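Long-range contacts in VWFA domain-containing protein (Alicyclobacillus acidocaldarius subsp. acidocaldarius, PDB 3RAG), which is of unknown function but has a von Willebrand factor type A-like fold and holds a sodium ion, consistent with a metal ion-dependent adhesion site (MIDAS): residues 27-32 / 62-67; 87-92 / 130-135; 162-166 / 194-198; 135-139 / 224-228. All blocks are in the same frame, centred on the assembly; numbering follows the deposited sequence.

Contact 1: 27-32 / 62-67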
loop_
_atom_site.group_PDB
_atom_site.type_symbol
_atom_site.label_atom_id
_atom_site.label_comp_id
_atom_site.label_asym_id
_atom_site.label_seq_id
_atom_site.Cartn_x
_atom_site.Cartn_y
_atom_site.Cartn_z
ATOM N N PRO A 27 -3.694 14.895 2.791
ATOM C CA PRO A 27 -3.589 13.428 2.751
ATOM C C PRO A 27 -3.088 12.841 4.071
ATOM O O PRO A 27 -3.243 11.641 4.300
ATOM C CB PRO A 27 -2.562 13.171 1.626
ATOM C CG PRO A 27 -1.730 14.457 1.571
ATOM C CD PRO A 27 -2.761 15.563 1.861
ATOM N N VAL A 28 -2.453 13.654 4.918
ATOM C CA VAL A 28 -2.029 13.125 6.207
ATOM C C VAL A 28 -3.260 12.706 7.024
ATOM O O VAL A 28 -3.290 11.645 7.647
ATOM C CB VAL A 28 -1.131 14.115 6.961
ATOM C CG1 VAL A 28 -0.733 13.536 8.346
ATOM C CG2 VAL A 28 0.108 14.391 6.112
ATOM N N GLU A 29 -4.278 13.544 7.007
ATOM C CA GLU A 29 -5.534 13.229 7.685
ATOM C C GLU A 29 -6.239 12.028 7.048
ATOM O O GLU A 29 -6.841 11.204 7.745
ATOM C CB GLU A 29 -6.442 14.461 7.652
ATOM C CG GLU A 29 -7.097 14.765 8.950
ATOM C CD GLU A 29 -6.093 14.795 10.077
ATOM O OE1 GLU A 29 -6.331 14.106 11.094
ATOM O OE2 GLU A 29 -5.066 15.496 9.933
ATOM N N ALA A 30 -6.181 11.937 5.719
ATOM C CA ALA A 30 -6.766 10.797 5.014
ATOM C C ALA A 30 -6.115 9.501 5.470
ATOM O O ALA A 30 -6.790 8.485 5.692
ATOM C CB ALA A 30 -6.627 10.970 3.479
ATOM N N ALA A 31 -4.787 9.522 5.617
ATOM C CA ALA A 31 -4.073 8.324 6.040
ATOM C C ALA A 31 -4.430 7.992 7.486
ATOM O O ALA A 31 -4.558 6.822 7.849
ATOM C CB ALA A 31 -2.554 8.521 5.914
ATOM N N ARG A 32 -4.556 9.021 8.315
ATOM C CA ARG A 32 -4.916 8.810 9.724
ATOM C C ARG A 32 -6.308 8.147 9.803
ATOM O O ARG A 32 -6.514 7.199 10.564
ATOM C CB ARG A 32 -4.882 10.144 10.483
ATOM C CG ARG A 32 -4.984 10.019 12.001
ATOM C CD ARG A 32 -4.762 11.395 12.651
ATOM N NE ARG A 32 -3.360 11.787 12.539
ATOM C CZ ARG A 32 -2.928 12.927 12.017
ATOM N NH1 ARG A 32 -1.625 13.175 11.966
ATOM N NH2 ARG A 32 -3.786 13.823 11.560
ATOM N N SER A 62 5.045 12.158 6.559
ATOM C CA SER A 62 3.924 12.360 7.478
ATOM C C SER A 62 2.746 11.439 7.154
ATOM O O SER A 62 2.041 10.981 8.054
ATOM C CB SER A 62 3.469 13.815 7.458
ATOM O OG SER A 62 4.536 14.623 7.913
ATOM N N ILE A 63 2.530 11.177 5.865
ATOM C CA ILE A 63 1.471 10.255 5.445
ATOM C C ILE A 63 1.773 8.857 5.958
ATOM O O ILE A 63 0.913 8.182 6.529
ATOM C CB ILE A 63 1.337 10.198 3.893
ATOM C CG1 ILE A 63 0.732 11.511 3.372
ATOM C CG2 ILE A 63 0.491 8.992 3.438
ATOM C CD1 ILE A 63 0.823 11.628 1.816
ATOM N N ALA A 64 3.001 8.396 5.752
ATOM C CA ALA A 64 3.346 7.054 6.211
ATOM C C ALA A 64 3.265 6.955 7.743
ATOM O O ALA A 64 2.763 5.973 8.293
ATOM C CB ALA A 64 4.715 6.651 5.686
ATOM N N ASP A 65 3.715 7.995 8.430
ATOM C CA ASP A 65 3.647 8.000 9.884
ATOM C C ASP A 65 2.201 7.864 10.345
ATOM O O ASP A 65 1.866 6.992 11.153
ATOM C CB ASP A 65 4.254 9.287 10.427
ATOM C CG ASP A 65 4.236 9.340 11.953
ATOM O OD1 ASP A 65 4.782 8.413 12.567
ATOM O OD2 ASP A 65 3.653 10.290 12.523
ATOM N N ALA A 66 1.326 8.713 9.813
ATOM C CA ALA A 66 -0.080 8.692 10.223
ATOM C C ALA A 66 -0.815 7.435 9.774
ATOM O O ALA A 66 -1.788 7.014 10.413
ATOM C CB ALA A 66 -0.799 9.912 9.690
ATOM N N GLY A 67 -0.378 6.849 8.659
ATOM C CA GLY A 67 -1.006 5.638 8.155
ATOM C C GLY A 67 -0.385 4.356 8.669
ATOM O O GLY A 67 -0.712 3.264 8.194
HETATM O O HOH W 1 0.718 11.344 12.593
#
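In V28 a chi1 of 178° places CG1 beside the carbonyl carbon and CG2 beside the backbone N. The two methyls spread over 62-67: CG2 lies 3.7 Å from S62 CB and also faces I63, while CG1 lies near S62 O and is 3.9 Å from A66 CB. I63 divides its branches in a similar way. Its CG1 stands anti to the carbonyl carbon (chi1 -71°) and carries CD1 to the P27 ring, 3.7 Å from P27 CB. Its CG2 turns to the methyl of A31. That methyl also sits 3.5 Å from I63 O, the carbonyl that receives the helical bond from G67 N. Small residues let the backbones come close: the segment axes approach to 7.9 Å and run nearly parallel, crossing at -19°. No direct hydrogen bond joins the segments. On the outer side, R32 NH1 donates to a water that in turn donates to D65 OD2, so these opposite charges are linked while 6.0 Å apart (NH1 to OD2). R32 NH2 makes a salt bridge with E29 OE1, and its hydrogen bond is weak. The two helices belong to successive beta-alpha-beta crossovers between strands 10-17, 40-46 and 71-74. A31 and I63 rest on V41 of strand 40-46, G67 bonds to V41 through the backbone, and helix 214-232 packs against P27 and I63 through T214 and I218.

Contact 2: 87-92 / 130-135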
loop_
_atom_site.group_PDB
_atom_site.type_symbol
_atom_site.label_atom_id
_atom_site.label_comp_id
_atom_site.label_asym_id
_atom_site.label_seq_id
_atom_site.Cartn_x
_atom_site.Cartn_y
_atom_site.Cartn_z
ATOM N N THR A 87 5.999 -3.838 1.271
ATOM C CA THR A 87 4.721 -4.539 1.440
ATOM C C THR A 87 4.956 -5.717 2.379
ATOM O O THR A 87 4.238 -5.897 3.366
ATOM C CB THR A 87 4.153 -5.006 0.089
ATOM O OG1 THR A 87 3.910 -3.858 -0.727
ATOM C CG2 THR A 87 2.822 -5.765 0.261
ATOM N N HIS A 88 5.993 -6.498 2.098
ATOM C CA HIS A 88 6.324 -7.614 2.999
ATOM C C HIS A 88 6.736 -7.197 4.415
ATOM O O HIS A 88 6.283 -7.791 5.410
ATOM C CB HIS A 88 7.353 -8.551 2.351
ATOM C CG HIS A 88 6.768 -9.415 1.275
ATOM N ND1 HIS A 88 5.900 -10.454 1.546
ATOM C CD2 HIS A 88 6.907 -9.385 -0.072
ATOM C CE1 HIS A 88 5.536 -11.030 0.414
ATOM N NE2 HIS A 88 6.135 -10.402 -0.583
ATOM N N GLN A 89 7.573 -6.169 4.537
ATOM C CA GLN A 89 8.013 -5.786 5.861
ATOM C C GLN A 89 6.875 -5.228 6.722
ATOM O O GLN A 89 6.786 -5.543 7.902
ATOM C CB GLN A 89 9.214 -4.836 5.770
ATOM C CG GLN A 89 9.816 -4.447 7.071
ATOM C CD GLN A 89 11.120 -3.682 6.875
ATOM O OE1 GLN A 89 11.754 -3.777 5.815
ATOM N NE2 GLN A 89 11.519 -2.917 7.890
ATOM N N THR A 90 5.997 -4.403 6.147
ATOM C CA THR A 90 4.868 -3.886 6.925
ATOM C C THR A 90 3.816 -4.983 7.214
ATOM O O THR A 90 3.235 -4.998 8.301
ATOM C CB THR A 90 4.188 -2.621 6.252
ATOM O OG1 THR A 90 3.765 -2.941 4.914
ATOM C CG2 THR A 90 5.161 -1.429 6.209
HETATM N N MSE A 91 3.590 -5.900 6.268
HETATM C CA MSE A 91 2.712 -7.063 6.519
HETATM C C MSE A 91 3.273 -7.874 7.694
HETATM O O MSE A 91 2.556 -8.242 8.632
HETATM C CB MSE A 91 2.536 -7.938 5.242
HETATM C CG MSE A 91 1.734 -9.274 5.416
HETATM SE SE MSE A 91 0.972 -9.948 3.879
HETATM C CE MSE A 91 1.919 -8.921 2.740
ATOM N N GLN A 92 4.576 -8.094 7.676
ATOM C CA GLN A 92 5.213 -8.832 8.770
ATOM C C GLN A 92 5.021 -8.136 10.118
ATOM O O GLN A 92 4.644 -8.772 11.091
ATOM C CB GLN A 92 6.697 -9.060 8.505
ATOM C CG GLN A 92 7.362 -9.843 9.642
ATOM C CD GLN A 92 8.852 -10.050 9.452
ATOM O OE1 GLN A 92 9.525 -9.280 8.762
ATOM N NE2 GLN A 92 9.378 -11.096 10.075
ATOM N N GLU A 130 2.180 -14.642 6.985
ATOM C CA GLU A 130 2.647 -13.757 5.917
ATOM C C GLU A 130 2.411 -14.373 4.536
ATOM O O GLU A 130 2.228 -13.653 3.549
ATOM C CB GLU A 130 4.123 -13.399 6.113
ATOM C CG GLU A 130 4.660 -12.491 5.015
ATOM C CD GLU A 130 6.035 -11.913 5.316
ATOM O OE1 GLU A 130 6.637 -12.268 6.363
ATOM O OE2 GLU A 130 6.502 -11.089 4.497
ATOM N N ASP A 131 2.399 -15.704 4.466
ATOM C CA ASP A 131 2.147 -16.395 3.205
ATOM C C ASP A 131 0.672 -16.659 2.937
ATOM O O ASP A 131 0.240 -16.693 1.775
ATOM C CB ASP A 131 2.912 -17.732 3.164
ATOM C CG ASP A 131 2.646 -18.516 1.886
ATOM O OD1 ASP A 131 3.017 -18.023 0.797
ATOM O OD2 ASP A 131 2.070 -19.620 1.966
ATOM N N GLU A 132 -0.099 -16.857 4.005
ATOM C CA GLU A 132 -1.442 -17.445 3.900
ATOM C C GLU A 132 -2.631 -16.514 4.074
ATOM O O GLU A 132 -3.722 -16.825 3.596
ATOM C CB GLU A 132 -1.578 -18.639 4.867
ATOM C CG GLU A 132 -0.718 -19.785 4.484
ATOM C CD GLU A 132 -0.836 -20.957 5.454
ATOM O OE1 GLU A 132 -1.645 -20.863 6.403
ATOM O OE2 GLU A 132 -0.114 -21.954 5.259
ATOM N N VAL A 133 -2.449 -15.376 4.736
ATOM C CA VAL A 133 -3.584 -14.465 4.893
ATOM C C VAL A 133 -3.961 -13.850 3.546
ATOM O O VAL A 133 -3.144 -13.793 2.624
ATOM C CB VAL A 133 -3.328 -13.321 5.940
ATOM C CG1 VAL A 133 -2.966 -13.898 7.329
ATOM C CG2 VAL A 133 -2.249 -12.317 5.459
ATOM N N ALA A 134 -5.203 -13.402 3.436
ATOM C CA ALA A 134 -5.613 -12.621 2.282
ATOM C C ALA A 134 -4.880 -11.277 2.340
ATOM O O ALA A 134 -4.614 -10.754 3.422
ATOM C CB ALA A 134 -7.151 -12.431 2.258
ATOM N N LEU A 135 -4.528 -10.745 1.174
ATOM C CA LEU A 135 -3.873 -9.450 1.097
ATOM C C LEU A 135 -4.729 -8.583 0.205
ATOM O O LEU A 135 -4.950 -8.918 -0.968
ATOM C CB LEU A 135 -2.474 -9.595 0.493
ATOM C CG LEU A 135 -1.763 -8.286 0.121
ATOM C CD1 LEU A 135 -1.706 -7.357 1.328
ATOM C CD2 LEU A 135 -0.376 -8.586 -0.417
#
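E130 reaches helix 79-106 with an extended side chain, its CG anti to the backbone N (chi1 179°). The carboxylate ends beside H88. H88 ND1 donates to E130 OE2 at 3.1 Å, with an N-H...O angle of 138°. The bond uses the anti lone pair of OE2, and the oxygen sits 20° out of the ring plane. E130 was modelled in two conformers, so this histidine-carboxylate bond describes one of them. OE1 of the same conformer lies 3.9 Å from Q92 CB, alongside the aliphatic start of that side chain. The contact joins two long helices, 79-106 and 116-132, that follow each other in the chain and form a helical hairpin reaching out from the vWA-like sheet. It lies at the sheet end of that hairpin, where helix 116-132 gives way to strand 135-142. M91, present as selenomethionine, fills the inner side. Its SE is 3.9 Å from E130 O and 4.3 Å from V133 CG2. The chain bends at its last torsion, and CE comes to 3.9 Å from L135 CD2. L135 also meets T87 through CD2, 4.3 Å from T87 CG2. I10 of strand 10-17 lies against M91, V133 and L135. R168 holds the end of helix 116-132: its NH1 donates to E130 O and its NH2 to V133 O.

Contact 3: 162-166 / 194-198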
loop_
_atom_site.group_PDB
_atom_site.type_symbol
_atom_site.label_atom_id
_atom_site.label_comp_id
_atom_site.label_asym_id
_atom_site.label_seq_id
_atom_site.Cartn_x
_atom_site.Cartn_y
_atom_site.Cartn_z
ATOM N N ALA A 162 2.518 -7.113 -8.448
ATOM C CA ALA A 162 1.398 -8.023 -8.405
ATOM C C ALA A 162 1.856 -9.430 -8.732
ATOM O O ALA A 162 1.408 -10.396 -8.112
ATOM C CB ALA A 162 0.279 -7.566 -9.374
ATOM N N LEU A 163 2.746 -9.557 -9.715
ATOM C CA LEU A 163 3.229 -10.883 -10.074
ATOM C C LEU A 163 3.980 -11.517 -8.902
ATOM O O LEU A 163 3.816 -12.709 -8.622
ATOM C CB LEU A 163 4.100 -10.840 -11.331
ATOM C CG LEU A 163 3.336 -10.536 -12.627
ATOM C CD1 LEU A 163 4.289 -10.533 -13.804
ATOM C CD2 LEU A 163 2.199 -11.522 -12.868
ATOM N N SER A 164 4.792 -10.726 -8.205
ATOM C CA SER A 164 5.553 -11.271 -7.078
ATOM C C SER A 164 4.644 -11.687 -5.914
ATOM O O SER A 164 4.889 -12.694 -5.251
ATOM C CB SER A 164 6.598 -10.269 -6.588
ATOM O OG SER A 164 5.978 -9.241 -5.833
ATOM N N LEU A 165 3.601 -10.908 -5.656
ATOM C CA LEU A 165 2.663 -11.229 -4.584
ATOM C C LEU A 165 1.811 -12.464 -4.870
ATOM O O LEU A 165 1.338 -13.135 -3.941
ATOM C CB LEU A 165 1.766 -10.021 -4.261
ATOM C CG LEU A 165 2.494 -8.789 -3.714
ATOM C CD1 LEU A 165 1.540 -7.604 -3.675
ATOM C CD2 LEU A 165 3.126 -9.026 -2.303
ATOM N N LYS A 166 1.627 -12.791 -6.144
ATOM C CA LYS A 166 0.779 -13.911 -6.520
ATOM C C LYS A 166 1.412 -15.254 -6.129
ATOM O O LYS A 166 0.736 -16.266 -6.088
ATOM C CB LYS A 166 0.475 -13.875 -8.027
ATOM C CG LYS A 166 -0.879 -14.463 -8.409
ATOM C CD LYS A 166 -1.308 -14.096 -9.847
ATOM C CE LYS A 166 -0.370 -14.698 -10.888
ATOM N NZ LYS A 166 -0.920 -14.625 -12.281
ATOM N N SER A 194 -8.728 -7.412 -8.245
ATOM C CA SER A 194 -8.507 -8.600 -9.052
ATOM C C SER A 194 -7.253 -9.305 -8.560
ATOM O O SER A 194 -6.435 -8.716 -7.864
ATOM C CB SER A 194 -8.332 -8.202 -10.522
ATOM O OG SER A 194 -7.914 -9.314 -11.299
ATOM N N SER A 195 -7.086 -10.566 -8.927
ATOM C CA SER A 195 -5.867 -11.277 -8.576
ATOM C C SER A 195 -4.708 -10.884 -9.495
ATOM O O SER A 195 -3.579 -11.271 -9.257
ATOM C CB SER A 195 -6.093 -12.790 -8.666
ATOM O OG SER A 195 -6.659 -13.097 -9.922
ATOM N N GLU A 196 -4.998 -10.150 -10.565
ATOM C CA GLU A 196 -3.944 -9.695 -11.466
ATOM C C GLU A 196 -4.059 -8.218 -11.814
ATOM O O GLU A 196 -5.106 -7.606 -11.648
ATOM C CB GLU A 196 -3.919 -10.524 -12.754
ATOM C CG GLU A 196 -3.413 -11.944 -12.552
ATOM C CD GLU A 196 -2.813 -12.532 -13.812
ATOM O OE1 GLU A 196 -1.596 -12.334 -14.048
ATOM O OE2 GLU A 196 -3.561 -13.186 -14.570
ATOM N N VAL A 197 -2.964 -7.662 -12.306
ATOM C CA VAL A 197 -2.946 -6.289 -12.789
ATOM C C VAL A 197 -3.175 -6.289 -14.295
ATOM O O VAL A 197 -2.489 -7.005 -15.020
ATOM C CB VAL A 197 -1.604 -5.624 -12.459
ATOM C CG1 VAL A 197 -1.377 -4.393 -13.354
ATOM C CG2 VAL A 197 -1.575 -5.251 -10.998
ATOM N N ASN A 198 -4.154 -5.500 -14.748
ATOM C CA ASN A 198 -4.522 -5.396 -16.162
ATOM C C ASN A 198 -3.601 -4.392 -16.849
ATOM O O ASN A 198 -3.750 -3.184 -16.666
ATOM C CB ASN A 198 -5.970 -4.906 -16.254
ATOM C CG ASN A 198 -6.474 -4.770 -17.693
ATOM O OD1 ASN A 198 -5.702 -4.591 -18.632
ATOM N ND2 ASN A 198 -7.794 -4.837 -17.857
#
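The C-terminal part of helix 151-165 passes beside the turn that follows strand 188-194, with CA atoms 6.4 Å apart for A162 and E196 and 7.4 Å for K166 and S195. The turn is an ST turn: S194 OG accepts from E196 N, at 3.1 Å and an angle of 175°. In this vWA-like domain it lies at the edge of the sheet and leads into helix 199-205. N198 is the N-cap of that helix, its OD1 taking the bond from A201 N. The inner half of the contact is apolar. The methyl of A162 points at V197 and meets its CG2 at 3.4 Å, closer than usual for two carbons. V197 in turn touches V174 of strand 172-179, so A162 packs where helix, loop and sheet come together. The outer half is charged and lies at the surface. The K166 side chain bends at chi3 (65°) and brings NZ to 3.0 Å from E196 OE1. This is a salt bridge whose hydrogen bond is weak. E196 comes from the other side, CG anti to its carbonyl carbon (chi1 -71°). Its OE1 also approaches L163 CD2, at 4.1 Å. The lysine chain covers the turn backbone below the salt bridge. There S195 O is buried without a polar partner, and K166 CD lies 3.7 Å from it.

Contact 4: 135-139 / 224-228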
loop_
_atom_site.group_PDB
_atom_site.type_symbol
_atom_site.label_atom_id
_atom_site.label_comp_id
_atom_site.label_asym_id
_atom_site.label_seq_id
_atom_site.Cartn_x
_atom_site.Cartn_y
_atom_site.Cartn_z
ATOM N N LEU A 135 -4.528 -10.745 1.174
ATOM C CA LEU A 135 -3.873 -9.450 1.097
ATOM C C LEU A 135 -4.729 -8.583 0.205
ATOM O O LEU A 135 -4.950 -8.918 -0.968
ATOM C CB LEU A 135 -2.474 -9.595 0.493
ATOM C CG LEU A 135 -1.763 -8.286 0.121
ATOM C CD1 LEU A 135 -1.706 -7.357 1.328
ATOM C CD2 LEU A 135 -0.376 -8.586 -0.417
ATOM N N HIS A 136 -5.240 -7.485 0.753
ATOM C CA HIS A 136 -6.042 -6.555 -0.053
ATOM C C HIS A 136 -5.220 -5.282 -0.185
ATOM O O HIS A 136 -4.844 -4.700 0.810
ATOM C CB HIS A 136 -7.363 -6.216 0.630
ATOM C CG HIS A 136 -8.273 -7.386 0.789
ATOM N ND1 HIS A 136 -9.433 -7.325 1.534
ATOM C CD2 HIS A 136 -8.203 -8.644 0.297
ATOM C CE1 HIS A 136 -10.036 -8.499 1.496
ATOM N NE2 HIS A 136 -9.314 -9.316 0.749
ATOM N N LEU A 137 -4.958 -4.864 -1.415
ATOM C CA LEU A 137 -3.987 -3.804 -1.678
ATOM C C LEU A 137 -4.572 -2.857 -2.707
ATOM O O LEU A 137 -5.023 -3.294 -3.778
ATOM C CB LEU A 137 -2.714 -4.431 -2.272
ATOM C CG LEU A 137 -1.629 -3.473 -2.787
ATOM C CD1 LEU A 137 -1.077 -2.599 -1.688
ATOM C CD2 LEU A 137 -0.478 -4.210 -3.506
ATOM N N VAL A 138 -4.569 -1.561 -2.404
ATOM C CA VAL A 138 -4.899 -0.586 -3.425
ATOM C C VAL A 138 -3.637 0.191 -3.732
ATOM O O VAL A 138 -3.014 0.771 -2.829
ATOM C CB VAL A 138 -5.970 0.413 -2.953
ATOM C CG1 VAL A 138 -6.237 1.429 -4.058
ATOM C CG2 VAL A 138 -7.258 -0.346 -2.608
ATOM N N VAL A 139 -3.242 0.194 -5.002
ATOM C CA VAL A 139 -2.068 0.955 -5.415
ATOM C C VAL A 139 -2.588 2.290 -5.982
ATOM O O VAL A 139 -3.402 2.279 -6.922
ATOM C CB VAL A 139 -1.290 0.187 -6.503
ATOM C CG1 VAL A 139 -0.077 0.995 -6.939
ATOM C CG2 VAL A 139 -0.858 -1.209 -5.988
ATOM N N LEU A 224 -12.504 1.766 -1.128
ATOM C CA LEU A 224 -12.448 0.527 -1.905
ATOM C C LEU A 224 -12.162 -0.666 -1.010
ATOM O O LEU A 224 -12.795 -1.723 -1.151
ATOM C CB LEU A 224 -11.378 0.627 -3.002
ATOM C CG LEU A 224 -11.745 1.528 -4.184
ATOM C CD1 LEU A 224 -10.501 1.823 -5.034
ATOM C CD2 LEU A 224 -12.839 0.878 -5.008
ATOM N N LEU A 225 -11.206 -0.508 -0.096
ATOM C CA LEU A 225 -10.837 -1.597 0.816
ATOM C C LEU A 225 -12.005 -1.980 1.723
ATOM O O LEU A 225 -12.293 -3.162 1.937
ATOM C CB LEU A 225 -9.594 -1.221 1.653
ATOM C CG LEU A 225 -8.269 -1.190 0.880
ATOM C CD1 LEU A 225 -7.176 -0.430 1.650
ATOM C CD2 LEU A 225 -7.786 -2.624 0.499
ATOM N N LEU A 226 -12.690 -0.977 2.244
ATOM C CA LEU A 226 -13.811 -1.226 3.141
ATOM C C LEU A 226 -15.005 -1.851 2.407
ATOM O O LEU A 226 -15.666 -2.738 2.944
ATOM C CB LEU A 226 -14.216 0.065 3.861
ATOM C CG LEU A 226 -13.119 0.642 4.775
ATOM C CD1 LEU A 226 -13.551 1.978 5.374
ATOM C CD2 LEU A 226 -12.711 -0.328 5.881
ATOM N N SER A 227 -15.271 -1.399 1.184
ATOM C CA SER A 227 -16.346 -1.989 0.379
ATOM C C SER A 227 -16.019 -3.429 0.029
ATOM O O SER A 227 -16.901 -4.298 0.025
ATOM C CB SER A 227 -16.562 -1.209 -0.917
ATOM O OG SER A 227 -16.897 0.131 -0.631
ATOM N N HIS A 228 -14.748 -3.682 -0.274
ATOM C CA HIS A 228 -14.324 -5.030 -0.626
ATOM C C HIS A 228 -14.488 -5.974 0.565
ATOM O O HIS A 228 -14.987 -7.100 0.413
ATOM C CB HIS A 228 -12.882 -5.034 -1.122
ATOM C CG HIS A 228 -12.461 -6.336 -1.723
ATOM N ND1 HIS A 228 -13.133 -6.913 -2.781
ATOM C CD2 HIS A 228 -11.451 -7.184 -1.409
ATOM C CE1 HIS A 228 -12.544 -8.054 -3.100
ATOM N NE2 HIS A 228 -11.532 -8.248 -2.276
HETATM O O HOH W 2 -10.416 -5.061 2.728
#
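H136 and H228 form a T-shaped pair at the tight end of this contact. The edge of H228 is directed at the face of H136, with planes 69° apart and centroids separated by 4.6 Å. H228 CD2 stands above the centre of the H136 ring, 3.5 Å from CE1. L225 fills the next place along the strand. Its CG is anti to the carbonyl carbon (chi1 -72°), and CD2 comes within 3.6 Å of H136 CB. L225 CG lies 3.7 Å from V138 CG2. The packing is looser toward L224, whose CB is 4.3 Å from that same methyl, V138 CG2. Beside the rings the packing gives way to a single water. It lies in the H136 ring plane, 2.7 Å from ND1, and donates to L225 O at 2.8 Å. It bridges strand and helix, which have no direct hydrogen bond between them. The helix segment runs roughly antiparallel to the strand (150°) and lies over one face of the sheet. Strand 135-142 is central there, with 10-17 on one side and 172-179 on the other. L225 also touches I13 of strand 10-17, L224 and H228 reach strand 172-179, and F193 of strand 188-194 stacks on H228.

In the fold
Along the chain, contacts 1, 2 and 4 come in series, and contact 3 is nested within the loop closed by contact 4. Contacts 1 and 3 lie on opposite sides of the chain's centre, their centres about 26 Å apart. Contacts 2, 3 and 4 cluster, with centres about 13 to 14 Å apart. Contacts 2 and 4 share L135, and L165 of contact 3 packs on both: on H88, T87 and L135, and on L137. Strand 135-142 thus links the helical hairpin, helix 151-165 and helix 214-232. Contact 1 stands apart, about 17 Å from contact 4 between centres. Strands 10-17 and 135-142 lead toward the sodium site of D18, S144 and S146.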